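Local coordinates for mandelate racemase/muconate lactonizing enzyme-like protein (Rubrobacter xylanophilus DSM 9941, PDB 3CYJ) that belongs to the mandelate racemase/muconate lactonizing enzyme group of the enolase superfamily and binds a sodium ion in its barrel domain, at residues A[30-38]-A[321-330]; A[51-62]-A[97-107]. All coordinates share one frame; numbering follows the deposited sequence.

Contact 1 (A[30-38]-A[321-330]); sequences QWDSTTMIL and DHARVERLLF
Trp-31, Thr-34 and Met-36 meet the helix 321-329, and Met-36 and Leu-38 meet Phe-330 just after it, in a buried interdomain contact of the enolase-superfamily fold: a strand of the N-terminal antiparallel sheet lies across a helix of the barrel domain. Strand and helix axes approach to 9.8 Å. Alternate strand residues, Thr-34, Met-36 and Leu-38, turn toward 321-330, as a strand with one face on a partner requires. Met-36 is the main apolar residue of the strand here. With CG anti to the backbone N (chi1 -175°) and the chain bent at its last torsion, CE lies 3.6 Å from Val-325 CG1, while the sulfur meets the Leu-329 tip. The same sulfur makes an oblique Met-aromatic contact with Phe-330, 4.9 Å from the ring centroid; an unbranched, flexible side chain suits a site with three differently shaped neighbours. Leu-38 comes to the edge of that ring, CD1 4.0 Å from Phe-330 CZ. Thr-34, small and branched, sets CB against Val-325 CG2 and OG1 near Asp-321 CB. The polar end of the contact lies at Trp-31, whose indole bonds the carboxylate of Asp-321 with the two planes 60° apart: Trp-31 NE1 donates to Asp-321 OD2 at 2.7 Å, nearly straight at 166°, with the acceptor close to the ring plane.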
loop_
_atom_site.group_PDB
_atom_site.type_symbol
_atom_site.label_atom_id
_atom_site.label_comp_id
_atom_site.label_asym_id
_atom_site.label_seq_id
_atom_site.Cartn_x
_atom_site.Cartn_y
_atom_site.Cartn_z
ATOM N N GLN A 30 -9.596 1.882 38.495
ATOM C CA GLN A 30 -10.422 2.171 39.668
ATOM C C GLN A 30 -9.804 3.390 40.339
ATOM O O GLN A 30 -8.572 3.521 40.433
ATOM C CB GLN A 30 -10.413 1.002 40.668
ATOM C CG GLN A 30 -11.075 -0.280 40.194
ATOM C CD GLN A 30 -10.980 -1.425 41.262
ATOM O OE1 GLN A 30 -9.896 -1.865 41.615
ATOM N NE2 GLN A 30 -12.122 -1.885 41.759
ATOM N N TRP A 31 -10.657 4.287 40.812
ATOM C CA TRP A 31 -10.158 5.455 41.495
ATOM C C TRP A 31 -11.224 5.955 42.448
ATOM O O TRP A 31 -12.376 5.606 42.308
ATOM C CB TRP A 31 -9.692 6.567 40.499
ATOM C CG TRP A 31 -10.798 7.146 39.651
ATOM C CD1 TRP A 31 -11.415 8.367 39.823
ATOM C CD2 TRP A 31 -11.426 6.541 38.497
ATOM N NE1 TRP A 31 -12.370 8.551 38.845
ATOM C CE2 TRP A 31 -12.411 7.450 38.030
ATOM C CE3 TRP A 31 -11.230 5.333 37.802
ATOM C CZ2 TRP A 31 -13.233 7.182 36.901
ATOM C CZ3 TRP A 31 -12.042 5.058 36.681
ATOM C CH2 TRP A 31 -13.038 5.994 36.246
ATOM N N ASP A 32 -10.845 6.787 43.415
ATOM C CA ASP A 32 -11.802 7.292 44.386
ATOM C C ASP A 32 -11.486 8.738 44.727
ATOM O O ASP A 32 -11.884 9.255 45.771
ATOM C CB ASP A 32 -11.889 6.375 45.647
ATOM C CG ASP A 32 -10.609 6.446 46.542
ATOM O OD1 ASP A 32 -9.626 7.156 46.187
ATOM O OD2 ASP A 32 -10.596 5.786 47.630
ATOM N N SER A 33 -10.783 9.403 43.818
ATOM C CA SER A 33 -10.486 10.842 43.960
ATOM C C SER A 33 -9.898 11.454 42.692
ATOM O O SER A 33 -9.493 10.746 41.789
ATOM C CB SER A 33 -9.519 11.108 45.127
ATOM O OG SER A 33 -8.223 10.675 44.821
ATOM N N THR A 34 -9.826 12.773 42.667
ATOM C CA THR A 34 -9.300 13.539 41.527
ATOM C C THR A 34 -8.321 14.577 42.014
ATOM O O THR A 34 -8.601 15.265 42.977
ATOM C CB THR A 34 -10.432 14.355 40.827
ATOM O OG1 THR A 34 -11.483 13.475 40.439
ATOM C CG2 THR A 34 -9.904 15.122 39.590
ATOM N N THR A 35 -7.202 14.726 41.314
ATOM C CA THR A 35 -6.268 15.778 41.618
ATOM C C THR A 35 -6.230 16.821 40.482
ATOM O O THR A 35 -5.944 16.482 39.337
ATOM C CB THR A 35 -4.877 15.214 41.895
ATOM O OG1 THR A 35 -4.947 14.342 43.033
ATOM C CG2 THR A 35 -3.929 16.323 42.174
ATOM N N MET A 36 -6.552 18.073 40.824
ATOM C CA MET A 36 -6.386 19.191 39.959
ATOM C C MET A 36 -5.105 19.953 40.255
ATOM O O MET A 36 -4.826 20.306 41.398
ATOM C CB MET A 36 -7.602 20.125 40.053
ATOM C CG MET A 36 -7.567 21.293 39.064
ATOM S SD MET A 36 -8.729 22.670 39.520
ATOM C CE MET A 36 -10.217 21.928 39.042
ATOM N N ILE A 37 -4.314 20.231 39.226
ATOM C CA ILE A 37 -3.156 21.066 39.433
ATOM C C ILE A 37 -3.490 22.427 38.844
ATOM O O ILE A 37 -3.946 22.497 37.711
ATOM C CB ILE A 37 -1.855 20.454 38.830
ATOM C CG1 ILE A 37 -1.586 19.055 39.424
ATOM C CG2 ILE A 37 -0.671 21.391 39.052
ATOM C CD1 ILE A 37 -2.360 17.912 38.717
ATOM N N LEU A 38 -3.263 23.500 39.610
ATOM C CA LEU A 38 -3.781 24.805 39.235
ATOM C C LEU A 38 -2.632 25.775 39.051
ATOM O O LEU A 38 -1.768 25.880 39.929
ATOM C CB LEU A 38 -4.777 25.348 40.302
ATOM C CG LEU A 38 -5.320 26.782 39.950
ATOM C CD1 LEU A 38 -6.421 26.791 38.840
ATOM C CD2 LEU A 38 -5.768 27.461 41.203
ATOM N N ASP A 321 -16.820 13.550 37.208
ATOM C CA ASP A 321 -15.764 13.919 38.178
ATOM C C ASP A 321 -15.399 15.386 38.099
ATOM O O ASP A 321 -15.214 16.059 39.122
ATOM C CB ASP A 321 -14.497 13.114 37.988
ATOM C CG ASP A 321 -14.695 11.618 38.202
ATOM O OD1 ASP A 321 -15.834 11.151 38.304
ATOM O OD2 ASP A 321 -13.697 10.866 38.260
ATOM N N HIS A 322 -15.289 15.881 36.864
ATOM C CA HIS A 322 -14.689 17.168 36.617
ATOM C C HIS A 322 -15.652 18.281 36.788
ATOM O O HIS A 322 -15.295 19.299 37.402
ATOM C CB HIS A 322 -14.061 17.221 35.227
ATOM C CG HIS A 322 -12.884 16.324 35.097
ATOM N ND1 HIS A 322 -12.214 16.136 33.908
ATOM C CD2 HIS A 322 -12.264 15.541 36.019
ATOM C CE1 HIS A 322 -11.219 15.288 34.103
ATOM N NE2 HIS A 322 -11.230 14.911 35.376
ATOM N N ALA A 323 -16.834 18.140 36.200
ATOM C CA ALA A 323 -17.928 19.065 36.459
ATOM C C ALA A 323 -18.068 19.304 37.985
ATOM O O ALA A 323 -18.033 20.439 38.468
ATOM C CB ALA A 323 -19.224 18.522 35.881
ATOM N N ARG A 324 -18.162 18.223 38.735
ATOM C CA ARG A 324 -18.315 18.304 40.194
ATOM C C ARG A 324 -17.142 19.012 40.884
ATOM O O ARG A 324 -17.341 19.921 41.663
ATOM C CB ARG A 324 -18.515 16.897 40.760
ATOM C CG ARG A 324 -18.527 16.780 42.285
ATOM C CD ARG A 324 -18.787 15.290 42.668
ATOM N NE ARG A 324 -18.848 15.126 44.111
ATOM C CZ ARG A 324 -17.800 14.875 44.884
ATOM N NH1 ARG A 324 -16.593 14.702 44.350
ATOM N NH2 ARG A 324 -17.966 14.794 46.200
ATOM N N VAL A 325 -15.909 18.619 40.587
ATOM C CA VAL A 325 -14.725 19.305 41.140
ATOM C C VAL A 325 -14.666 20.789 40.735
ATOM O O VAL A 325 -14.209 21.624 41.500
ATOM C CB VAL A 325 -13.422 18.561 40.705
ATOM C CG1 VAL A 325 -12.138 19.445 40.813
ATOM C CG2 VAL A 325 -13.265 17.258 41.475
ATOM N N GLU A 326 -15.078 21.110 39.509
ATOM C CA GLU A 326 -15.045 22.492 39.050
ATOM C C GLU A 326 -16.091 23.372 39.799
ATOM O O GLU A 326 -15.766 24.476 40.169
ATOM C CB GLU A 326 -15.139 22.570 37.511
ATOM C CG GLU A 326 -13.826 22.172 36.817
ATOM C CD GLU A 326 -13.977 21.496 35.413
ATOM O OE1 GLU A 326 -15.023 21.644 34.749
ATOM O OE2 GLU A 326 -13.011 20.832 34.964
ATOM N N ARG A 327 -17.306 22.856 40.040
ATOM C CA ARG A 327 -18.353 23.593 40.754
ATOM C C ARG A 327 -17.981 23.772 42.221
ATOM O O ARG A 327 -18.318 24.783 42.845
ATOM C CB ARG A 327 -19.737 22.887 40.665
ATOM N N LEU A 328 -17.310 22.773 42.780
ATOM C CA LEU A 328 -16.864 22.782 44.144
ATOM C C LEU A 328 -15.731 23.775 44.348
ATOM O O LEU A 328 -15.675 24.436 45.380
ATOM C CB LEU A 328 -16.372 21.376 44.469
ATOM C CG LEU A 328 -16.034 20.914 45.891
ATOM C CD1 LEU A 328 -17.183 21.165 46.905
ATOM C CD2 LEU A 328 -15.652 19.413 45.873
ATOM N N LEU A 329 -14.831 23.905 43.363
ATOM C CA LEU A 329 -13.637 24.744 43.535
ATOM C C LEU A 329 -13.693 26.146 42.927
ATOM O O LEU A 329 -12.924 27.026 43.333
ATOM C CB LEU A 329 -12.374 24.035 43.032
ATOM C CG LEU A 329 -11.855 22.759 43.665
ATOM C CD1 LEU A 329 -10.477 22.592 43.145
ATOM C CD2 LEU A 329 -11.821 22.839 45.177
ATOM N N PHE A 330 -14.561 26.353 41.946
ATOM C CA PHE A 330 -14.630 27.636 41.282
ATOM C C PHE A 330 -16.014 28.239 41.377
ATOM O O PHE A 330 -17.010 27.512 41.387
ATOM C CB PHE A 330 -14.334 27.494 39.791
ATOM C CG PHE A 330 -12.965 27.003 39.465
ATOM C CD1 PHE A 330 -12.809 25.815 38.735
ATOM C CD2 PHE A 330 -11.834 27.752 39.818
ATOM C CE1 PHE A 330 -11.548 25.338 38.408
ATOM C CE2 PHE A 330 -10.562 27.300 39.501
ATOM C CZ PHE A 330 -10.407 26.087 38.801
#

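Contact 2 (A[51-62]-A[97-107]); sequences YTYGDVSVGRFV and VGAMAVSAVDI
Val-97 opens the helix 97-107 against the helix 57-62, part of a helix-on-helix and helix-on-sheet core in the N-terminal domain. The two helix axes come within 8.7 Å at 68°, and the strand 51-53 lies farther along. Val-97 points CG1, anti to its backbone N (chi1 160°), between Val-58 and Phe-61, 4.1 Å from Phe-61 CB. At Gly-98 the absence of a side chain lets the Phe-61 ring lie on the backbone: Gly-98 CA sits over one face, 3.7 Å from the ring centroid, a CH-pi contact. Met-100 crosses Thr-52 at about a right angle, its CB 3.7 Å from Thr-52 OG1, and bends its sulfur to 3.6 Å from Tyr-53 O. The Thr-52 hydroxyl bonds Thr-272 O in the barrel domain. Ala-101 is the small residue where the helices are nearest: its methyl CB meets Val-62 CG2 at 3.6 Å and Phe-61 CD2 at 3.7 Å, while Val-58 CG1 rests on its backbone. Ala-104, equally small, lets the strand come close, with CB 3.8 Å from Tyr-51 C. Val-105 passes Val-62 in the opposite direction, methyl on methyl, and Ile-107 reaches Tyr-51 O with CD1. Next to Val-97, whose CG2 is near Ser-57 OG, Asp-55 caps the other helix, OD2 accepting from both N and OG of Ser-57; its OD1 bonds Ser-64 of the second subunit. Apolar fit thus holds the joint, while Thr-52, Asp-55 and Ser-57 bond within their own segment, to the barrel or to the second subunit.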
loop_
_atom_site.group_PDB
_atom_site.type_symbol
_atom_site.label_atom_id
_atom_site.label_comp_id
_atom_site.label_asym_id
_atom_site.label_seq_id
_atom_site.Cartn_x
_atom_site.Cartn_y
_atom_site.Cartn_z
ATOM N N TYR A 51 -5.714 24.908 34.526
ATOM C CA TYR A 51 -5.504 23.736 35.360
ATOM C C TYR A 51 -5.367 22.461 34.529
ATOM O O TYR A 51 -5.629 22.466 33.325
ATOM C CB TYR A 51 -6.654 23.580 36.362
ATOM C CG TYR A 51 -8.030 23.483 35.692
ATOM C CD1 TYR A 51 -8.545 22.253 35.373
ATOM C CD2 TYR A 51 -8.807 24.643 35.391
ATOM C CE1 TYR A 51 -9.766 22.120 34.773
ATOM C CE2 TYR A 51 -10.068 24.523 34.754
ATOM C CZ TYR A 51 -10.537 23.233 34.458
ATOM O OH TYR A 51 -11.760 22.982 33.866
ATOM N N THR A 52 -4.962 21.367 35.177
ATOM C CA THR A 52 -5.011 20.070 34.520
ATOM C C THR A 52 -5.415 19.090 35.595
ATOM O O THR A 52 -5.453 19.465 36.773
ATOM C CB THR A 52 -3.622 19.704 33.844
ATOM O OG1 THR A 52 -3.776 18.568 32.979
ATOM C CG2 THR A 52 -2.496 19.476 34.901
ATOM N N TYR A 53 -5.787 17.873 35.222
ATOM C CA TYR A 53 -6.076 16.810 36.192
ATOM C C TYR A 53 -4.999 15.731 36.002
ATOM O O TYR A 53 -4.738 15.303 34.872
ATOM C CB TYR A 53 -7.453 16.205 35.953
ATOM C CG TYR A 53 -8.566 17.199 36.165
ATOM C CD1 TYR A 53 -9.001 17.511 37.462
ATOM C CD2 TYR A 53 -9.173 17.842 35.097
ATOM C CE1 TYR A 53 -10.000 18.423 37.688
ATOM C CE2 TYR A 53 -10.201 18.767 35.305
ATOM C CZ TYR A 53 -10.610 19.041 36.619
ATOM O OH TYR A 53 -11.627 19.919 36.895
ATOM N N GLY A 54 -4.360 15.301 37.079
ATOM C CA GLY A 54 -3.270 14.351 36.920
ATOM C C GLY A 54 -2.556 14.174 38.236
ATOM O O GLY A 54 -3.154 14.400 39.277
ATOM N N ASP A 55 -1.279 13.772 38.190
ATOM C CA ASP A 55 -0.540 13.523 39.414
ATOM C C ASP A 55 -0.038 14.858 39.992
ATOM O O ASP A 55 0.274 15.797 39.212
ATOM C CB ASP A 55 0.620 12.546 39.182
ATOM C CG ASP A 55 1.291 12.123 40.509
ATOM O OD1 ASP A 55 0.573 11.563 41.373
ATOM O OD2 ASP A 55 2.490 12.403 40.702
ATOM N N VAL A 56 0.061 14.940 41.335
ATOM C CA VAL A 56 0.628 16.122 41.979
ATOM C C VAL A 56 1.996 16.422 41.390
ATOM O O VAL A 56 2.428 17.578 41.395
ATOM C CB VAL A 56 0.808 16.012 43.565
ATOM C CG1 VAL A 56 -0.502 16.069 44.256
ATOM C CG2 VAL A 56 1.571 14.735 43.997
ATOM N N SER A 57 2.703 15.394 40.908
ATOM C CA SER A 57 4.036 15.662 40.351
ATOM C C SER A 57 3.986 16.664 39.198
ATOM O O SER A 57 5.001 17.290 38.906
ATOM C CB SER A 57 4.757 14.369 39.946
ATOM O OG SER A 57 4.000 13.627 39.018
ATOM N N VAL A 58 2.817 16.844 38.567
ATOM C CA VAL A 58 2.637 17.860 37.509
ATOM C C VAL A 58 3.026 19.279 38.005
ATOM O O VAL A 58 3.739 20.033 37.309
ATOM C CB VAL A 58 1.163 17.839 36.953
ATOM C CG1 VAL A 58 0.865 19.052 36.049
ATOM C CG2 VAL A 58 0.866 16.524 36.228
ATOM N N GLY A 59 2.614 19.615 39.241
ATOM C CA GLY A 59 2.984 20.896 39.865
ATOM C C GLY A 59 4.470 21.136 40.026
ATOM O O GLY A 59 4.988 22.213 39.713
ATOM N N ARG A 60 5.181 20.118 40.473
ATOM C CA ARG A 60 6.646 20.188 40.525
ATOM C C ARG A 60 7.317 20.396 39.127
ATOM O O ARG A 60 8.288 21.192 38.975
ATOM C CB ARG A 60 7.195 18.916 41.236
ATOM C CG ARG A 60 8.692 19.049 41.566
ATOM C CD ARG A 60 8.910 20.239 42.590
ATOM N NE ARG A 60 10.260 20.789 42.531
ATOM C CZ ARG A 60 11.294 20.322 43.239
ATOM N NH1 ARG A 60 11.145 19.262 44.061
ATOM N NH2 ARG A 60 12.487 20.920 43.123
ATOM N N PHE A 61 6.794 19.695 38.097
ATOM C CA PHE A 61 7.250 19.912 36.723
ATOM C C PHE A 61 7.079 21.377 36.271
ATOM O O PHE A 61 7.973 21.956 35.668
ATOM C CB PHE A 61 6.501 18.975 35.735
ATOM C CG PHE A 61 7.179 18.849 34.376
ATOM C CD1 PHE A 61 7.978 17.752 34.074
ATOM C CD2 PHE A 61 7.004 19.842 33.388
ATOM C CE1 PHE A 61 8.622 17.641 32.788
ATOM C CE2 PHE A 61 7.614 19.737 32.128
ATOM C CZ PHE A 61 8.429 18.628 31.830
ATOM N N VAL A 62 5.908 21.956 36.517
ATOM C CA VAL A 62 5.692 23.415 36.248
ATOM C C VAL A 62 6.732 24.287 36.951
ATOM O O VAL A 62 7.378 25.152 36.324
ATOM C CB VAL A 62 4.273 23.887 36.677
ATOM C CG1 VAL A 62 4.105 25.415 36.529
ATOM C CG2 VAL A 62 3.188 23.087 35.912
ATOM N N VAL A 97 3.030 13.606 31.904
ATOM C CA VAL A 97 3.103 14.635 32.950
ATOM C C VAL A 97 3.538 16.014 32.391
ATOM O O VAL A 97 2.908 17.019 32.730
ATOM C CB VAL A 97 4.124 14.224 34.064
ATOM C CG1 VAL A 97 4.583 15.466 34.889
ATOM C CG2 VAL A 97 3.542 13.136 34.916
ATOM N N GLY A 98 4.611 16.034 31.566
ATOM C CA GLY A 98 5.147 17.258 30.962
ATOM C C GLY A 98 4.113 17.973 30.090
ATOM O O GLY A 98 4.051 19.237 30.066
ATOM N N ALA A 99 3.285 17.193 29.384
ATOM C CA ALA A 99 2.303 17.768 28.473
ATOM C C ALA A 99 1.159 18.350 29.271
ATOM O O ALA A 99 0.573 19.380 28.908
ATOM C CB ALA A 99 1.763 16.682 27.498
ATOM N N MET A 100 0.798 17.641 30.336
ATOM C CA MET A 100 -0.239 18.089 31.258
ATOM C C MET A 100 0.175 19.448 31.883
ATOM O O MET A 100 -0.656 20.363 32.017
ATOM C CB MET A 100 -0.457 17.033 32.339
ATOM C CG MET A 100 -1.276 15.895 31.828
ATOM S SD MET A 100 -1.776 14.612 32.971
ATOM C CE MET A 100 -0.566 13.485 32.463
ATOM N N ALA A 101 1.469 19.574 32.209
ATOM C CA ALA A 101 2.000 20.802 32.793
ATOM C C ALA A 101 1.978 21.944 31.780
ATOM O O ALA A 101 1.484 23.058 32.092
ATOM C CB ALA A 101 3.421 20.588 33.344
ATOM N N VAL A 102 2.556 21.706 30.592
ATOM C CA VAL A 102 2.465 22.718 29.518
ATOM C C VAL A 102 1.004 23.184 29.294
ATOM O O VAL A 102 0.727 24.369 29.144
ATOM C CB VAL A 102 3.074 22.217 28.181
ATOM C CG1 VAL A 102 2.708 23.165 27.071
ATOM C CG2 VAL A 102 4.624 22.131 28.262
ATOM N N SER A 103 0.067 22.253 29.298
ATOM C CA SER A 103 -1.339 22.565 29.042
ATOM C C SER A 103 -1.913 23.529 30.085
ATOM O O SER A 103 -2.547 24.534 29.745
ATOM C CB SER A 103 -2.153 21.261 29.064
ATOM O OG SER A 103 -1.759 20.440 27.978
ATOM N N ALA A 104 -1.709 23.195 31.357
ATOM C CA ALA A 104 -2.182 24.016 32.469
ATOM C C ALA A 104 -1.605 25.414 32.350
ATOM O O ALA A 104 -2.326 26.384 32.494
ATOM C CB ALA A 104 -1.745 23.387 33.817
ATOM N N VAL A 105 -0.299 25.514 32.099
ATOM C CA VAL A 105 0.340 26.807 31.941
ATOM C C VAL A 105 -0.197 27.605 30.718
ATOM O O VAL A 105 -0.472 28.796 30.812
ATOM C CB VAL A 105 1.837 26.672 31.836
ATOM C CG1 VAL A 105 2.463 28.038 31.590
ATOM C CG2 VAL A 105 2.409 26.106 33.114
ATOM N N ASP A 106 -0.385 26.922 29.589
ATOM C CA ASP A 106 -0.912 27.549 28.397
ATOM C C ASP A 106 -2.341 28.122 28.583
ATOM O O ASP A 106 -2.676 29.150 28.034
ATOM C CB ASP A 106 -0.900 26.543 27.252
ATOM C CG ASP A 106 -1.407 27.151 25.936
ATOM O OD1 ASP A 106 -0.624 27.837 25.219
ATOM O OD2 ASP A 106 -2.579 26.902 25.609
ATOM N N ILE A 107 -3.180 27.405 29.318
ATOM C CA ILE A 107 -4.535 27.809 29.554
ATOM C C ILE A 107 -4.535 29.032 30.460
ATOM O O ILE A 107 -5.316 29.955 30.260
ATOM C CB ILE A 107 -5.322 26.673 30.233
ATOM C CG1 ILE A 107 -5.426 25.452 29.294
ATOM C CG2 ILE A 107 -6.690 27.135 30.683
ATOM C CD1 ILE A 107 -5.847 24.218 30.008
#

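How the contacts relate
From the N terminus, the strand residues 30-38 come first, followed by the neighbouring strand and helix start in 51-62 and the helix 97-107. Contact 2 closes a short loop of 34 residues within the N-terminal domain, joining its sheet to its helices. Contact 1 closes only at 321-330, after the chain has run through most of the barrel, so contact 2 nests within its much longer span. The two do not cross, but they share a sheet: strands 33-43 and 46-53 are neighbours. Glu-326 of contact 1 joins them, its OE2 probably hydrogen-bonded to Tyr-53 OH at 2.5 Å and more weakly to Tyr-51 OH. Helices, sheet and barrel thereby follow one another in layers.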